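Local coordinates for protein cyclopropane mycolic acid synthase 3 (Mycobacterium tuberculosis, PDB 1L1E) that probably converts a double bond at the proximal position of an alpha mycolic acid into a cyclopropane ring, taking the methylene group from S-adenosyl-L-methionine, at residues M79-I83 with E84-V88; K105-D108 with Q109-T112; K193-A197 with E198-G202. All coordinates share one frame; numbering follows the deposited sequence.

Overall arrangement
Interactions 1, 2 and 3 follow one another along the chain, and each is local to the C-terminal end of one helix. Interaction 1 ends helix 77-86, interaction 2 ends helix 97-109 and interaction 3 ends helix 189-199. The first two belong to the Rossmann-like methyltransferase core. Their centres are about 12 Å apart and they touch: Met79 packs on Phe107, and Ile83 on Thr112. The two helices flank strand 89-94 in sequence. Interaction 3 is separate. Its centre is about 33 Å from that of interaction 1, on the opposite side of the chain's centre, and its helix packs on helix 256-274, which carries the probable active-site Cys269.

Interaction 1 (M79-I83 with E84-V88)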
ATOM      1  N   MET A  79     -10.531   5.254   2.435  1.00 18.57           N
ATOM      2  CA  MET A  79     -11.433   6.354   2.162  1.00 20.39           C
ATOM      3  C   MET A  79     -12.664   6.262   3.063  1.00 20.95           C
ATOM      4  O   MET A  79     -13.166   7.283   3.524  1.00 21.21           O
ATOM      5  CB  MET A  79     -11.847   6.365   0.691  1.00 22.08           C
ATOM      6  CG  MET A  79     -10.705   6.690  -0.266  1.00 22.20           C
ATOM      7  SD  MET A  79     -11.276   6.958  -1.961  1.00 26.09           S
ATOM      8  CE  MET A  79     -11.524   5.299  -2.472  1.00 16.47           C
ATOM      9  N   ARG A  80     -13.156   5.052   3.319  1.00 19.44           N
ATOM     10  CA  ARG A  80     -14.318   4.937   4.195  1.00 22.40           C
ATOM     11  C   ARG A  80     -13.959   5.476   5.577  1.00 20.23           C
ATOM     12  O   ARG A  80     -14.729   6.214   6.180  1.00 20.14           O
ATOM     13  CB  ARG A  80     -14.790   3.489   4.337  1.00 25.63           C
ATOM     14  CG  ARG A  80     -16.115   3.424   5.079  1.00 29.64           C
ATOM     15  CD  ARG A  80     -16.393   2.092   5.731  1.00 33.84           C
ATOM     16  NE  ARG A  80     -17.670   2.173   6.433  1.00 39.44           N
ATOM     17  CZ  ARG A  80     -18.851   2.078   5.834  1.00 41.58           C
ATOM     18  NH1 ARG A  80     -18.917   1.882   4.524  1.00 42.47           N
ATOM     19  NH2 ARG A  80     -19.969   2.208   6.539  1.00 42.93           N
ATOM     20  N   ARG A  81     -12.785   5.097   6.079  1.00 19.91           N
ATOM     21  CA  ARG A  81     -12.341   5.570   7.379  1.00 21.54           C
ATOM     22  C   ARG A  81     -12.211   7.098   7.364  1.00 20.02           C
ATOM     23  O   ARG A  81     -12.681   7.777   8.281  1.00 21.09           O
ATOM     24  CB  ARG A  81     -10.991   4.940   7.751  1.00 20.35           C
ATOM     25  CG  ARG A  81     -10.495   5.303   9.157  1.00 23.46           C
ATOM     26  CD  ARG A  81     -11.350   4.649  10.248  1.00 23.42           C
ATOM     27  NE  ARG A  81     -10.678   4.691  11.540  1.00 24.63           N
ATOM     28  CZ  ARG A  81     -11.129   4.125  12.658  1.00 24.71           C
ATOM     29  NH1 ARG A  81     -12.277   3.455  12.667  1.00 23.41           N
ATOM     30  NH2 ARG A  81     -10.421   4.227  13.773  1.00 20.58           N
ATOM     31  N   ALA A  82     -11.568   7.637   6.332  1.00 18.23           N
ATOM     32  CA  ALA A  82     -11.395   9.091   6.221  1.00 17.94           C
ATOM     33  C   ALA A  82     -12.727   9.833   6.349  1.00 18.34           C
ATOM     34  O   ALA A  82     -12.813  10.873   7.011  1.00 17.49           O
ATOM     35  CB  ALA A  82     -10.734   9.446   4.888  1.00 19.20           C
ATOM     36  N   ILE A  83     -13.761   9.301   5.707  1.00 18.90           N
ATOM     37  CA  ILE A  83     -15.082   9.930   5.753  1.00 21.77           C
ATOM     38  C   ILE A  83     -15.674   9.851   7.154  1.00 21.55           C
ATOM     39  O   ILE A  83     -15.991  10.870   7.761  1.00 22.37           O
ATOM     40  CB  ILE A  83     -16.082   9.239   4.791  1.00 22.55           C
ATOM     41  CG1 ILE A  83     -15.605   9.365   3.344  1.00 23.98           C
ATOM     42  CG2 ILE A  83     -17.473   9.868   4.956  1.00 25.47           C
ATOM     43  CD1 ILE A  83     -16.518   8.695   2.331  1.00 27.45           C
ATOM     44  N   GLU A  84     -15.795   8.631   7.661  1.00 19.51           N
ATOM     45  CA  GLU A  84     -16.386   8.377   8.978  1.00 21.52           C
ATOM     46  C   GLU A  84     -15.656   8.923  10.196  1.00 21.04           C
ATOM     47  O   GLU A  84     -16.282   9.522  11.075  1.00 22.00           O
ATOM     48  CB  GLU A  84     -16.614   6.878   9.161  1.00 24.37           C
ATOM     49  CG  GLU A  84     -17.657   6.299   8.233  1.00 30.73           C
ATOM     50  CD  GLU A  84     -17.851   4.813   8.444  1.00 36.78           C
ATOM     51  OE1 GLU A  84     -18.708   4.224   7.747  1.00 38.17           O
ATOM     52  OE2 GLU A  84     -17.145   4.234   9.306  1.00 40.32           O
ATOM     53  N   LYS A  85     -14.343   8.718  10.274  1.00 19.16           N
ATOM     54  CA  LYS A  85     -13.601   9.212  11.428  1.00 19.10           C
ATOM     55  C   LYS A  85     -13.083  10.636  11.307  1.00 20.09           C
ATOM     56  O   LYS A  85     -13.065  11.375  12.289  1.00 18.45           O
ATOM     57  CB  LYS A  85     -12.413   8.290  11.765  1.00 19.59           C
ATOM     58  CG  LYS A  85     -11.593   8.808  12.946  1.00 19.97           C
ATOM     59  CD  LYS A  85     -10.451   7.883  13.358  1.00 22.31           C
ATOM     60  CE  LYS A  85      -9.634   8.539  14.470  1.00 23.60           C
ATOM     61  NZ  LYS A  85      -8.744   7.574  15.171  1.00 25.35           N
ATOM     62  N   TYR A  86     -12.656  11.033  10.112  1.00 19.79           N
ATOM     63  CA  TYR A  86     -12.113  12.373   9.950  1.00 20.14           C
ATOM     64  C   TYR A  86     -13.057  13.356   9.262  1.00 19.49           C
ATOM     65  O   TYR A  86     -12.763  14.541   9.172  1.00 23.89           O
ATOM     66  CB  TYR A  86     -10.770  12.293   9.211  1.00 23.22           C
ATOM     67  CG  TYR A  86      -9.775  11.364   9.899  1.00 22.41           C
ATOM     68  CD1 TYR A  86      -9.862   9.976   9.744  1.00 24.26           C
ATOM     69  CD2 TYR A  86      -8.778  11.871  10.733  1.00 22.28           C
ATOM     70  CE1 TYR A  86      -8.977   9.115  10.406  1.00 23.75           C
ATOM     71  CE2 TYR A  86      -7.884  11.014  11.405  1.00 22.22           C
ATOM     72  CZ  TYR A  86      -7.995   9.646  11.232  1.00 20.98           C
ATOM     73  OH  TYR A  86      -7.123   8.805  11.885  1.00 25.57           O
ATOM     74  N   ASP A  87     -14.185  12.858   8.772  1.00 21.28           N
ATOM     75  CA  ASP A  87     -15.197  13.697   8.131  1.00 22.82           C
ATOM     76  C   ASP A  87     -14.703  14.536   6.943  1.00 23.14           C
ATOM     77  O   ASP A  87     -14.975  15.739   6.858  1.00 23.36           O
ATOM     78  CB  ASP A  87     -15.834  14.600   9.197  1.00 25.53           C
ATOM     79  CG  ASP A  87     -17.039  15.351   8.686  1.00 28.50           C
ATOM     80  OD1 ASP A  87     -17.740  14.809   7.807  1.00 30.84           O
ATOM     81  OD2 ASP A  87     -17.295  16.477   9.171  1.00 29.42           O
ATOM     82  N   VAL A  88     -13.985  13.900   6.022  1.00 21.90           N
ATOM     83  CA  VAL A  88     -13.477  14.597   4.846  1.00 19.98           C
ATOM     84  C   VAL A  88     -14.102  14.041   3.580  1.00 19.23           C
ATOM     85  O   VAL A  88     -14.696  12.967   3.597  1.00 20.67           O
ATOM     86  CB  VAL A  88     -11.933  14.459   4.724  1.00 21.36           C
ATOM     87  CG1 VAL A  88     -11.269  15.052   5.938  1.00 21.55           C
ATOM     88  CG2 VAL A  88     -11.533  12.980   4.555  1.00 22.78           C
TER
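Glu84 reaches back one turn to Arg80. Its backbone N donates to Arg80 O at 3.0 Å in a nearly straight bond (175°). Its carboxylate is placed for a salt bridge with Arg80 NE, but OE1 is too close to its neighbours in the model, so this geometry is doubtful.

Lys85 N bonds to Arg81 O at 2.8 Å. Its aliphatic chain runs obliquely past the Arg81 guanidinium, with CB over one face and CD 3.7 Å from Arg81 NH2. The bend of Arg81 at chi2 (70°) brings the guanidinium alongside Lys85. The arginine's charge is met by Asp54 of helix 45-58, which also makes a long, weak ion pair with Lys85.

Tyr86 turns an edge of its ring to Arg81 O, and its hydroxyl bonds weakly to Asp54. Its N gives a weak bond to Ala82 O. These residues lie in the last part of helix 77-86, within the beta-alpha-beta unit of strands 67-71 and 89-94 in this Rossmann-like methyltransferase fold.

Asp87 leaves helical geometry with positive phi. Its N makes a weak 2.9 Å bond to Ile83 O, and its CA-H also faces that oxygen.

Val88 lays CG2 3.6 Å from Ala82 CB, while its N bonds weakly to Ala82 O at 3.4 Å. Val88 O is buried without a polar partner, 3.7 Å from Ile83 CG1.

Interaction 2 (K105-D108 with Q109-T112); sequences KMFD and QMDT
Met106 and Met110 form the tightly packed side of this contact, at the C-terminal end of helix 97-109 in the Rossmann-like methyltransferase core. The methyl CE of Met110 lies 3.3 Å from Met106 CG, closer than usual for two carbons. CE is also very near Arg80 of helix 77-86, so its exact place is less sure. Met110 CG takes the cramped place between its own backbone N and carbonyl carbon (chi1 48°). This folds the chain back over the last turn, with CG 3.4 Å from Phe107 O. The thioether follows: Met110 SD sits at the edge of the Phe107 ring, near its plane, 4.3 Å from CD2. Phe107 is buried against Met79 and against Val118 of strand 116-120.

The backbone bonds loosen as the helix ends. Gln109 N is shared between two acceptors. Its bond to Lys105 O is weak, while Met106 O receives it at 3.1 Å. Met110 N adds a weak bond to Met106 O. Met110 is the first residue to leave helical angles.

The other side faces solvent. The extended chains of Lys105 and Gln109 meet there, with Gln109 OE1 3.4 Å from Lys105 CE. This is contact with the aliphatic part of the lysine. A water molecule bridges Met106 O and Gln109 NE2: it donates to Met106 O at 2.8 Å and weakly accepts from Gln109 NE2 at 3.4 Å.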
ATOM      1  N   LYS A 105     -20.037   0.880  -5.158  1.00 23.39           N
ATOM      2  CA  LYS A 105     -21.189   0.289  -4.486  1.00 27.40           C
ATOM      3  C   LYS A 105     -21.125   0.692  -3.014  1.00 26.95           C
ATOM      4  O   LYS A 105     -22.131   1.087  -2.417  1.00 27.77           O
ATOM      5  CB  LYS A 105     -21.160  -1.237  -4.611  1.00 27.75           C
ATOM      6  CG  LYS A 105     -22.286  -1.941  -3.870  1.00 31.59           C
ATOM      7  CD  LYS A 105     -22.348  -3.418  -4.235  1.00 35.89           C
ATOM      8  CE  LYS A 105     -23.564  -4.095  -3.617  1.00 39.59           C
ATOM      9  NZ  LYS A 105     -23.714  -5.511  -4.073  1.00 43.57           N
ATOM     10  N   MET A 106     -19.929   0.600  -2.442  1.00 25.76           N
ATOM     11  CA  MET A 106     -19.709   0.961  -1.050  1.00 25.65           C
ATOM     12  C   MET A 106     -20.177   2.397  -0.864  1.00 25.88           C
ATOM     13  O   MET A 106     -21.000   2.689   0.013  1.00 27.76           O
ATOM     14  CB  MET A 106     -18.215   0.852  -0.705  1.00 27.15           C
ATOM     15  CG  MET A 106     -17.906   0.910   0.787  1.00 31.43           C
ATOM     16  SD  MET A 106     -16.168   1.249   1.151  1.00 37.45           S
ATOM     17  CE  MET A 106     -15.776  -0.047   2.325  1.00 33.25           C
ATOM     18  N   PHE A 107     -19.653   3.292  -1.697  1.00 24.63           N
ATOM     19  CA  PHE A 107     -20.011   4.705  -1.641  1.00 25.34           C
ATOM     20  C   PHE A 107     -21.527   4.953  -1.745  1.00 25.90           C
ATOM     21  O   PHE A 107     -22.072   5.783  -1.010  1.00 26.10           O
ATOM     22  CB  PHE A 107     -19.302   5.479  -2.759  1.00 24.74           C
ATOM     23  CG  PHE A 107     -17.845   5.773  -2.486  1.00 24.88           C
ATOM     24  CD1 PHE A 107     -17.044   6.305  -3.489  1.00 23.07           C
ATOM     25  CD2 PHE A 107     -17.279   5.541  -1.233  1.00 22.51           C
ATOM     26  CE1 PHE A 107     -15.706   6.605  -3.254  1.00 22.84           C
ATOM     27  CE2 PHE A 107     -15.939   5.839  -0.989  1.00 23.85           C
ATOM     28  CZ  PHE A 107     -15.154   6.371  -2.003  1.00 22.20           C
ATOM     29  N   ASP A 108     -22.185   4.246  -2.666  1.00 27.09           N
ATOM     30  CA  ASP A 108     -23.627   4.386  -2.885  1.00 27.84           C
ATOM     31  C   ASP A 108     -24.467   3.911  -1.691  1.00 29.30           C
ATOM     32  O   ASP A 108     -25.606   4.358  -1.508  1.00 28.93           O
ATOM     33  CB  ASP A 108     -24.070   3.600  -4.128  1.00 27.24           C
ATOM     34  CG  ASP A 108     -23.472   4.139  -5.418  1.00 27.37           C
ATOM     35  OD1 ASP A 108     -23.139   5.336  -5.481  1.00 29.29           O
ATOM     36  OD2 ASP A 108     -23.356   3.362  -6.383  1.00 30.49           O
ATOM     37  N   GLN A 109     -23.912   3.007  -0.889  1.00 28.90           N
ATOM     38  CA  GLN A 109     -24.627   2.475   0.268  1.00 30.91           C
ATOM     39  C   GLN A 109     -24.580   3.363   1.508  1.00 32.21           C
ATOM     40  O   GLN A 109     -25.538   3.403   2.283  1.00 32.19           O
ATOM     41  CB  GLN A 109     -24.097   1.087   0.620  1.00 32.41           C
ATOM     42  CG  GLN A 109     -24.479   0.018  -0.384  1.00 36.52           C
ATOM     43  CD  GLN A 109     -23.761  -1.301  -0.145  1.00 36.62           C
ATOM     44  OE1 GLN A 109     -24.076  -2.304  -0.775  1.00 40.96           O
ATOM     45  NE2 GLN A 109     -22.784  -1.299   0.760  1.00 39.65           N
ATOM     46  N   MET A 110     -23.478   4.080   1.695  1.00 29.74           N
ATOM     47  CA  MET A 110     -23.351   4.936   2.863  1.00 28.28           C
ATOM     48  C   MET A 110     -24.022   6.288   2.679  1.00 24.44           C
ATOM     49  O   MET A 110     -24.287   6.720   1.562  1.00 24.49           O
ATOM     50  CB  MET A 110     -21.869   5.106   3.251  1.00 30.02           C
ATOM     51  CG  MET A 110     -20.904   5.464   2.126  1.00 33.94           C
ATOM     52  SD  MET A 110     -19.145   5.315   2.651  1.00 34.70           S
ATOM     53  CE  MET A 110     -18.879   3.614   2.371  1.00 36.95           C
ATOM     54  N   ASP A 111     -24.331   6.937   3.791  0.78 24.22           N
ATOM     55  CA  ASP A 111     -24.959   8.244   3.753  0.78 24.13           C
ATOM     56  C   ASP A 111     -24.111   9.236   4.524  0.78 22.95           C
ATOM     57  O   ASP A 111     -23.805   9.034   5.702  0.78 22.09           O
ATOM     58  CB  ASP A 111     -26.365   8.199   4.353  0.78 26.63           C
ATOM     59  CG  ASP A 111     -26.942   9.584   4.563  1.00 28.43           C
ATOM     60  OD1 ASP A 111     -26.566  10.240   5.558  1.00 30.93           O
ATOM     61  OD2 ASP A 111     -27.749  10.031   3.726  1.00 31.61           O
ATOM     62  N   THR A 112     -23.726  10.300   3.831  0.86 20.54           N
ATOM     63  CA  THR A 112     -22.911  11.364   4.390  0.86 20.51           C
ATOM     64  C   THR A 112     -22.981  12.538   3.420  0.86 20.86           C
ATOM     65  O   THR A 112     -23.073  12.344   2.202  0.86 17.27           O
ATOM     66  CB  THR A 112     -21.411  10.931   4.556  0.86 21.06           C
ATOM     67  OG1 THR A 112     -20.621  12.066   4.949  1.00 18.53           O
ATOM     68  CG2 THR A 112     -20.852  10.371   3.249  1.00 20.59           C
TER
HETATM   69  O   HOH W   1     -21.513   1.404   2.412  1.00 35.41           O

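Interaction 3 (K193-A197 with E198-G202); sequences KFILA and EIFPG
Ile195 O is gripped by two backbone N-H groups. Phe200 N makes the sounder bond, at 2.9 Å and 146°. Ile199 N is as close but badly angled, and its bond is weak. The link from Phe200 spans five residues, so the helix widens into a pi-type turn as it ends. One residue earlier the bond is of the ordinary helical kind: Glu198 N donates to Phe194 O at 2.9 Å and 166°.

Pro201 has no N-H to give. Leu196 O faces its ring nitrogen without a hydrogen bond, and Pro201 CA makes a CA-H contact with Leu196 O at 3.4 Å. Pro201 CG also presses on Ala197 O. Pro201 therefore cannot continue the backbone bonding to Leu196 O, and Gly202 follows with positive phi.

Phe194 and Glu198 cross at about a right angle. Glu198 CB lies over one face of the ring, and CG comes within 3.8 Å of Phe194 CE1. Bent at chi2 (-54°), the glutamate chain doubles back, with OE2 4.0 Å from Ala197 CB. Its OE1 forms a salt bridge with Arg261. Lys264 makes a cation-pi contact with the Phe194 ring.

The apolar side holds Ile195, Ile199 and Phe200, with Ile195 side by side with each of the other two. Ile195 CD1 is 3.9 Å from Ile199 CG1, and Ile195 CG2 is 3.7 Å from Phe200 CD1. Ile199 CG2 sits over the centre of a Phe200 ring face, while His141 meets that ring edge-to-face.

Ile195 and Ile199 pack on helix 256-274, through Tyr265. Ile195 also touches Cys269, the probable active-site residue, and the side chain of Phe200 lies about 5 Å from the bound carbonate. The helix end thus probably borders the active-site pocket of this cyclopropane synthase.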
ATOM      1  N   LYS A 193      13.221 -12.083  -8.293  1.00 41.64           N
ATOM      2  CA  LYS A 193      12.736 -12.101  -9.666  1.00 42.91           C
ATOM      3  C   LYS A 193      11.289 -12.578  -9.643  1.00 42.49           C
ATOM      4  O   LYS A 193      10.426 -12.044 -10.339  1.00 42.30           O
ATOM      5  CB  LYS A 193      13.575 -13.049 -10.522  1.00 42.95           C
ATOM      6  CG  LYS A 193      13.059 -13.188 -11.941  1.00 42.12           C
ATOM      7  CD  LYS A 193      13.929 -14.118 -12.755  1.00 43.30           C
ATOM      8  CE  LYS A 193      13.455 -14.176 -14.195  1.00 42.72           C
ATOM      9  NZ  LYS A 193      14.315 -15.064 -15.008  1.00 43.83           N
ATOM     10  N   PHE A 194      11.045 -13.600  -8.830  1.00 42.95           N
ATOM     11  CA  PHE A 194       9.717 -14.175  -8.666  1.00 42.04           C
ATOM     12  C   PHE A 194       8.736 -13.099  -8.190  1.00 41.27           C
ATOM     13  O   PHE A 194       7.622 -12.991  -8.703  1.00 42.30           O
ATOM     14  CB  PHE A 194       9.780 -15.307  -7.637  1.00 42.12           C
ATOM     15  CG  PHE A 194       8.437 -15.804  -7.190  1.00 42.38           C
ATOM     16  CD1 PHE A 194       7.729 -16.725  -7.955  1.00 42.04           C
ATOM     17  CD2 PHE A 194       7.882 -15.357  -5.992  1.00 41.70           C
ATOM     18  CE1 PHE A 194       6.487 -17.197  -7.532  1.00 40.46           C
ATOM     19  CE2 PHE A 194       6.641 -15.823  -5.561  1.00 41.84           C
ATOM     20  CZ  PHE A 194       5.944 -16.745  -6.334  1.00 42.27           C
ATOM     21  N   ILE A 195       9.160 -12.305  -7.211  1.00 39.46           N
ATOM     22  CA  ILE A 195       8.309 -11.257  -6.665  1.00 37.94           C
ATOM     23  C   ILE A 195       8.026 -10.151  -7.672  1.00 37.35           C
ATOM     24  O   ILE A 195       6.892  -9.678  -7.781  1.00 34.95           O
ATOM     25  CB  ILE A 195       8.924 -10.630  -5.393  1.00 37.53           C
ATOM     26  CG1 ILE A 195       8.991 -11.675  -4.275  1.00 36.85           C
ATOM     27  CG2 ILE A 195       8.097  -9.435  -4.948  1.00 37.41           C
ATOM     28  CD1 ILE A 195       7.665 -12.350  -3.969  1.00 35.78           C
ATOM     29  N   LEU A 196       9.052  -9.737  -8.404  1.00 36.92           N
ATOM     30  CA  LEU A 196       8.880  -8.684  -9.390  1.00 37.99           C
ATOM     31  C   LEU A 196       8.090  -9.150 -10.597  1.00 38.66           C
ATOM     32  O   LEU A 196       7.441  -8.343 -11.259  1.00 40.42           O
ATOM     33  CB  LEU A 196      10.234  -8.136  -9.844  1.00 39.06           C
ATOM     34  CG  LEU A 196      10.851  -7.081  -8.923  1.00 41.31           C
ATOM     35  CD1 LEU A 196      12.216  -6.663  -9.448  1.00 41.67           C
ATOM     36  CD2 LEU A 196       9.916  -5.876  -8.838  1.00 41.55           C
ATOM     37  N   ALA A 197       8.133 -10.448 -10.886  1.00 38.66           N
ATOM     38  CA  ALA A 197       7.410 -10.968 -12.039  1.00 40.87           C
ATOM     39  C   ALA A 197       5.953 -11.297 -11.725  1.00 41.00           C
ATOM     40  O   ALA A 197       5.049 -10.898 -12.457  1.00 41.46           O
ATOM     41  CB  ALA A 197       8.116 -12.200 -12.589  1.00 40.35           C
ATOM     42  N   GLU A 198       5.728 -12.008 -10.627  1.00 41.74           N
ATOM     43  CA  GLU A 198       4.382 -12.404 -10.244  1.00 41.92           C
ATOM     44  C   GLU A 198       3.612 -11.394  -9.391  1.00 41.36           C
ATOM     45  O   GLU A 198       2.445 -11.109  -9.664  1.00 40.90           O
ATOM     46  CB  GLU A 198       4.435 -13.740  -9.500  1.00 45.00           C
ATOM     47  CG  GLU A 198       5.203 -14.833 -10.225  1.00 48.07           C
ATOM     48  CD  GLU A 198       4.706 -15.053 -11.640  1.00 49.84           C
ATOM     49  OE1 GLU A 198       3.475 -15.058 -11.837  1.00 49.96           O
ATOM     50  OE2 GLU A 198       5.543 -15.227 -12.553  1.00 51.11           O
ATOM     51  N   ILE A 199       4.262 -10.848  -8.366  1.00 39.48           N
ATOM     52  CA  ILE A 199       3.600  -9.907  -7.463  1.00 38.33           C
ATOM     53  C   ILE A 199       3.598  -8.444  -7.891  1.00 37.55           C
ATOM     54  O   ILE A 199       2.612  -7.741  -7.678  1.00 36.25           O
ATOM     55  CB  ILE A 199       4.209  -9.991  -6.044  1.00 40.23           C
ATOM     56  CG1 ILE A 199       4.215 -11.448  -5.566  1.00 40.82           C
ATOM     57  CG2 ILE A 199       3.414  -9.120  -5.080  1.00 38.89           C
ATOM     58  CD1 ILE A 199       2.838 -12.096  -5.516  1.00 40.68           C
ATOM     59  N   PHE A 200       4.695  -7.975  -8.479  1.00 35.82           N
ATOM     60  CA  PHE A 200       4.761  -6.582  -8.907  1.00 35.91           C
ATOM     61  C   PHE A 200       5.144  -6.424 -10.385  1.00 36.08           C
ATOM     62  O   PHE A 200       6.082  -5.698 -10.726  1.00 32.58           O
ATOM     63  CB  PHE A 200       5.749  -5.809  -8.017  1.00 36.48           C
ATOM     64  CG  PHE A 200       5.358  -5.769  -6.555  1.00 36.52           C
ATOM     65  CD1 PHE A 200       6.203  -6.298  -5.580  1.00 37.77           C
ATOM     66  CD2 PHE A 200       4.158  -5.192  -6.155  1.00 37.55           C
ATOM     67  CE1 PHE A 200       5.857  -6.249  -4.229  1.00 35.43           C
ATOM     68  CE2 PHE A 200       3.802  -5.139  -4.806  1.00 36.99           C
ATOM     69  CZ  PHE A 200       4.657  -5.670  -3.843  1.00 37.06           C
ATOM     70  N   PRO A 201       4.403  -7.095 -11.287  1.00 36.95           N
ATOM     71  CA  PRO A 201       4.671  -7.022 -12.730  1.00 36.73           C
ATOM     72  C   PRO A 201       4.824  -5.582 -13.210  1.00 34.91           C
ATOM     73  O   PRO A 201       3.895  -4.777 -13.093  1.00 32.64           O
ATOM     74  CB  PRO A 201       3.442  -7.693 -13.345  1.00 37.70           C
ATOM     75  CG  PRO A 201       3.026  -8.667 -12.297  1.00 38.56           C
ATOM     76  CD  PRO A 201       3.172  -7.861 -11.027  1.00 38.15           C
ATOM     77  N   GLY A 202       5.991  -5.265 -13.762  1.00 34.39           N
ATOM     78  CA  GLY A 202       6.241  -3.919 -14.246  1.00 32.39           C
ATOM     79  C   GLY A 202       6.465  -2.968 -13.087  1.00 32.15           C
ATOM     80  O   GLY A 202       6.487  -1.747 -13.255  1.00 34.11           O
TER